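Local coordinates for hypothetical protein (Vibrio cholerae, PDB 1XPJ), which is of unknown function but probably acts as a haloacid dehalogenase-like hydrolase, perhaps in making capsular polysaccharide, at residues Ala48-Met51 with Arg52-Glu55; Gly59-Asn62 with Ile63-Pro67. One frame throughout, in Å; residues are numbered along the deposited sequence.

Interaction 1: Ala48-Met51 with Arg52-Glu55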
# COMPACT_ATOMS: atom_id res chain seq x y z
N ALA A 48 -8.85 -6.44 -7.20
CA ALA A 48 -9.67 -5.88 -6.12
C ALA A 48 -10.48 -6.95 -5.34
O ALA A 48 -11.31 -6.59 -4.49
CB ALA A 48 -10.60 -4.82 -6.67
N ARG A 49 -10.25 -8.23 -5.64
CA ARG A 49 -11.04 -9.32 -5.04
C ARG A 49 -11.08 -9.24 -3.52
O ARG A 49 -10.05 -9.09 -2.88
CB ARG A 49 -10.49 -10.69 -5.44
CG ARG A 49 -11.35 -11.84 -4.91
CD ARG A 49 -10.80 -13.23 -5.21
NE ARG A 49 -10.92 -13.60 -6.62
CZ ARG A 49 -10.47 -14.74 -7.13
NH1 ARG A 49 -9.85 -15.62 -6.35
NH2 ARG A 49 -10.62 -14.99 -8.42
N ASN A 50 -12.29 -9.35 -2.97
CA ASN A 50 -12.55 -9.26 -1.53
C ASN A 50 -12.34 -7.89 -0.85
O ASN A 50 -12.40 -7.78 0.38
CB ASN A 50 -11.85 -10.39 -0.75
CG ASN A 50 -12.50 -11.75 -0.97
OD1 ASN A 50 -13.63 -11.85 -1.46
ND2 ASN A 50 -11.80 -12.79 -0.58
N MET A 51 -12.11 -6.85 -1.66
CA MET A 51 -12.09 -5.48 -1.16
C MET A 51 -13.47 -5.07 -0.65
O MET A 51 -13.61 -4.39 0.34
CB MET A 51 -11.59 -4.45 -2.16
CG MET A 51 -10.09 -4.56 -2.44
SD MET A 51 -9.24 -3.17 -1.69
CE MET A 51 -8.60 -4.01 -0.23
N ARG A 52 -14.52 -5.51 -1.35
CA ARG A 52 -15.89 -5.23 -0.91
C ARG A 52 -16.15 -5.96 0.42
O ARG A 52 -16.40 -5.32 1.44
CB ARG A 52 -16.92 -5.62 -1.97
CG ARG A 52 -18.24 -4.93 -1.79
CD ARG A 52 -19.42 -5.86 -1.54
NE ARG A 52 -20.09 -6.24 -2.77
CZ ARG A 52 -21.41 -6.42 -2.89
NH1 ARG A 52 -22.21 -6.24 -1.83
NH2 ARG A 52 -21.93 -6.77 -4.06
N THR A 53 -16.05 -7.30 0.39
CA THR A 53 -16.22 -8.15 1.57
C THR A 53 -15.49 -7.68 2.83
O THR A 53 -16.07 -7.65 3.90
CB THR A 53 -15.80 -9.60 1.23
OG1 THR A 53 -16.76 -10.16 0.33
CG2 THR A 53 -15.89 -10.52 2.48
N TYR A 54 -14.22 -7.35 2.70
CA TYR A 54 -13.44 -6.98 3.89
C TYR A 54 -13.36 -5.47 4.11
O TYR A 54 -12.64 -5.01 4.99
CB TYR A 54 -12.07 -7.68 3.91
CG TYR A 54 -12.21 -9.18 3.98
CD1 TYR A 54 -12.92 -9.79 5.04
CD2 TYR A 54 -11.69 -10.00 2.98
CE1 TYR A 54 -13.07 -11.18 5.11
CE2 TYR A 54 -11.85 -11.39 3.04
CZ TYR A 54 -12.54 -11.98 4.10
OH TYR A 54 -12.69 -13.34 4.15
N GLU A 55 -14.12 -4.71 3.32
CA GLU A 55 -14.18 -3.25 3.43
C GLU A 55 -12.79 -2.59 3.33
O GLU A 55 -12.47 -1.67 4.09
CB GLU A 55 -14.86 -2.80 4.73
CG GLU A 55 -16.17 -3.52 5.05
CD GLU A 55 -16.90 -2.86 6.21
OE1 GLU A 55 -17.73 -1.97 5.94
OE2 GLU A 55 -16.63 -3.22 7.37
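Asn50 O takes the amide hydrogen of Tyr54 N at 3.0 Å, the one hydrogen bond that passes between Ala48-Met51 and Arg52-Glu55. The N-H points fairly straight at the oxygen (158°), but the donor stands above the carbonyl plane. Two beta turns follow each other directly here: a type II turn from Ala48 to Met51, closed by Met51 N on Ala48 O, and a type I turn from Arg52 to Glu55, closed by Glu55 N on Arg52 O. They form part of the loop that leaves strand 42-47 of the HAD-like domain and leads to helix 58-64. Asn50, with positive phi (68°), occupies the third position of the first turn.

The side chains of Asn50 and Tyr54 run alongside each other in the same direction, the amide nearly perpendicular to the phenol ring. Tyr54 CD2 lies 3.8 Å from Asn50 CB, and Tyr54 CE2 lies 3.9 Å from Asn50 ND2. That nitrogen hydrogen-bonds Thr65 OG1, which ties the first turn to Thr65, where helix 58-64 gives way to helix 66-75. The methyl CG2 of Thr53 sits 3.8 Å above the Tyr54 ring plane, over its centre. Having CG2 anti to the backbone N leaves OG1 beside that nitrogen, and OG1 hydrogen-bonds a bound tartaric acid, probably from the crystallisation liquor; Arg52 N binds the same molecule. In one of two modelled conformers, Arg49 NH2 forms a salt bridge to Asp9 OD1, within a probable HAD-type DxDx(T/V) signature. Thr53 and Asn50 also run side by side, OG1 of Thr53 4.0 Å from OD1 of Asn50.

Interaction 2: Gly59-Asn62 with Ile63-Pro67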
# COMPACT_ATOMS: atom_id res chain seq x y z
N GLY A 59 -5.23 -6.63 5.34
CA GLY A 59 -4.83 -7.54 6.40
C GLY A 59 -5.60 -8.85 6.38
O GLY A 59 -5.01 -9.91 6.59
N LYS A 60 -6.91 -8.77 6.15
CA LYS A 60 -7.78 -9.94 5.98
C LYS A 60 -7.63 -10.56 4.59
O LYS A 60 -7.59 -11.78 4.46
CB LYS A 60 -9.24 -9.55 6.20
CG LYS A 60 -9.73 -9.72 7.64
CD LYS A 60 -10.65 -8.58 8.05
CE LYS A 60 -11.64 -9.01 9.16
NZ LYS A 60 -10.96 -9.47 10.41
N ILE A 61 -7.56 -9.73 3.55
CA ILE A 61 -7.37 -10.20 2.18
C ILE A 61 -6.12 -11.08 2.06
O ILE A 61 -6.16 -12.13 1.42
CB ILE A 61 -7.36 -9.01 1.18
CG1 ILE A 61 -8.75 -8.35 1.14
CG2 ILE A 61 -6.95 -9.44 -0.22
CD1 ILE A 61 -8.79 -7.05 0.36
N ASN A 62 -5.02 -10.66 2.71
CA ASN A 62 -3.79 -11.47 2.77
C ASN A 62 -4.00 -12.88 3.35
O ASN A 62 -3.29 -13.82 2.97
CB ASN A 62 -2.71 -10.73 3.58
CG ASN A 62 -2.06 -9.57 2.81
OD1 ASN A 62 -2.22 -9.44 1.60
ND2 ASN A 62 -1.32 -8.73 3.54
N ILE A 63 -4.99 -13.02 4.23
CA ILE A 63 -5.24 -14.30 4.92
C ILE A 63 -6.20 -15.17 4.13
O ILE A 63 -5.94 -16.35 3.92
CB ILE A 63 -5.82 -14.11 6.36
CG1 ILE A 63 -4.86 -13.36 7.28
CG2 ILE A 63 -6.18 -15.47 6.99
CD1 ILE A 63 -5.52 -12.96 8.60
N HIS A 64 -7.32 -14.58 3.73
CA HIS A 64 -8.43 -15.37 3.22
C HIS A 64 -8.48 -15.45 1.70
O HIS A 64 -8.99 -16.42 1.15
CB HIS A 64 -9.74 -14.81 3.75
CG HIS A 64 -9.90 -14.95 5.23
ND1 HIS A 64 -10.04 -13.86 6.07
CD2 HIS A 64 -9.92 -16.05 6.02
CE1 HIS A 64 -10.16 -14.29 7.32
NE2 HIS A 64 -10.09 -15.61 7.32
N THR A 65 -7.95 -14.42 1.04
CA THR A 65 -8.07 -14.28 -0.42
C THR A 65 -6.86 -14.77 -1.20
O THR A 65 -7.01 -15.49 -2.19
CB THR A 65 -8.34 -12.82 -0.77
OG1 THR A 65 -9.36 -12.30 0.10
CG2 THR A 65 -8.93 -12.71 -2.15
N LEU A 66 -5.66 -14.40 -0.76
CA LEU A 66 -4.42 -14.73 -1.48
C LEU A 66 -4.19 -16.22 -1.71
O LEU A 66 -3.91 -16.60 -2.84
CB LEU A 66 -3.18 -14.07 -0.87
CG LEU A 66 -2.56 -12.91 -1.66
CD1 LEU A 66 -1.42 -12.26 -0.83
CD2 LEU A 66 -2.02 -13.30 -3.07
N PRO A 67 -4.32 -17.08 -0.69
CA PRO A 67 -4.17 -18.53 -0.90
C PRO A 67 -5.02 -19.08 -2.05
O PRO A 67 -4.47 -19.81 -2.88
CB PRO A 67 -4.60 -19.15 0.44
CG PRO A 67 -4.29 -18.08 1.44
CD PRO A 67 -4.58 -16.77 0.73
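With chi1 of -67° at Ile61 and -46° at Thr65, both branched side chains set one arm beside the backbone nitrogen and the other anti to it, and they lie alongside each other pointing the same way. The arm of Ile61 that is anti to its nitrogen, CG2, rests 3.7 Å from Thr65 CB. Thr65 OG1 is held by Asn50 of the preceding loop.

In the backbone, two carbonyls each collect two amides. Lys60 O receives His64 N at 2.9 Å, the donor almost in line with the carbonyl bond, and also Ile63 N, which comes in well above the carbonyl plane with a more bent N-H (138°). Ile61 O accepts Thr65 N at 2.9 Å and Leu66 N at 3.2 Å. These i+3, i+4 and i+5 bonds carry the chain from helix 58-64 into helix 66-75 with a break in regularity around Thr65, and Pro67, which has no amide hydrogen to donate, falls in the first turn of the second helix. In the HAD-like domain this helical segment packs on strand 82-85 through Ile61, Asn62 and Leu66.

Ile63 CG1 meets the carbonyl of Gly59 nearly end-on, 3.5 Å from Gly59 O, while the other branch of Ile63, CG2, lies 3.9 Å above the plane of the His64 imidazole, over its centre. Asn62 and Leu66 run side by side, the amide oxygen OD1 of Asn62 3.8 Å from the methyl CD1 of Leu66. Asn62 ND2 reaches across the subunit interface to hydrogen-bond Ile83 O of the second subunit, whose Leu66 packs against both residues.

In the fold
Interaction 1 comes first along the chain, in the loop after strand 42-47, the middle strand of the parallel sheet; interaction 2 follows on helix 58-64 and the start of helix 66-75. Their centres lie about 10 Å apart, on the same side of the chain's centre, and they touch directly, with Met51 packed on Ile61 and Tyr54 on His64. The loop therefore folds back on the helices it leads into. Arg49 and Asn50 lie near the probable HAD-type motif at the end of strand 3-6, whereas 59-67 also face a second subunit, so this one region borders both the likely active site and a subunit interface.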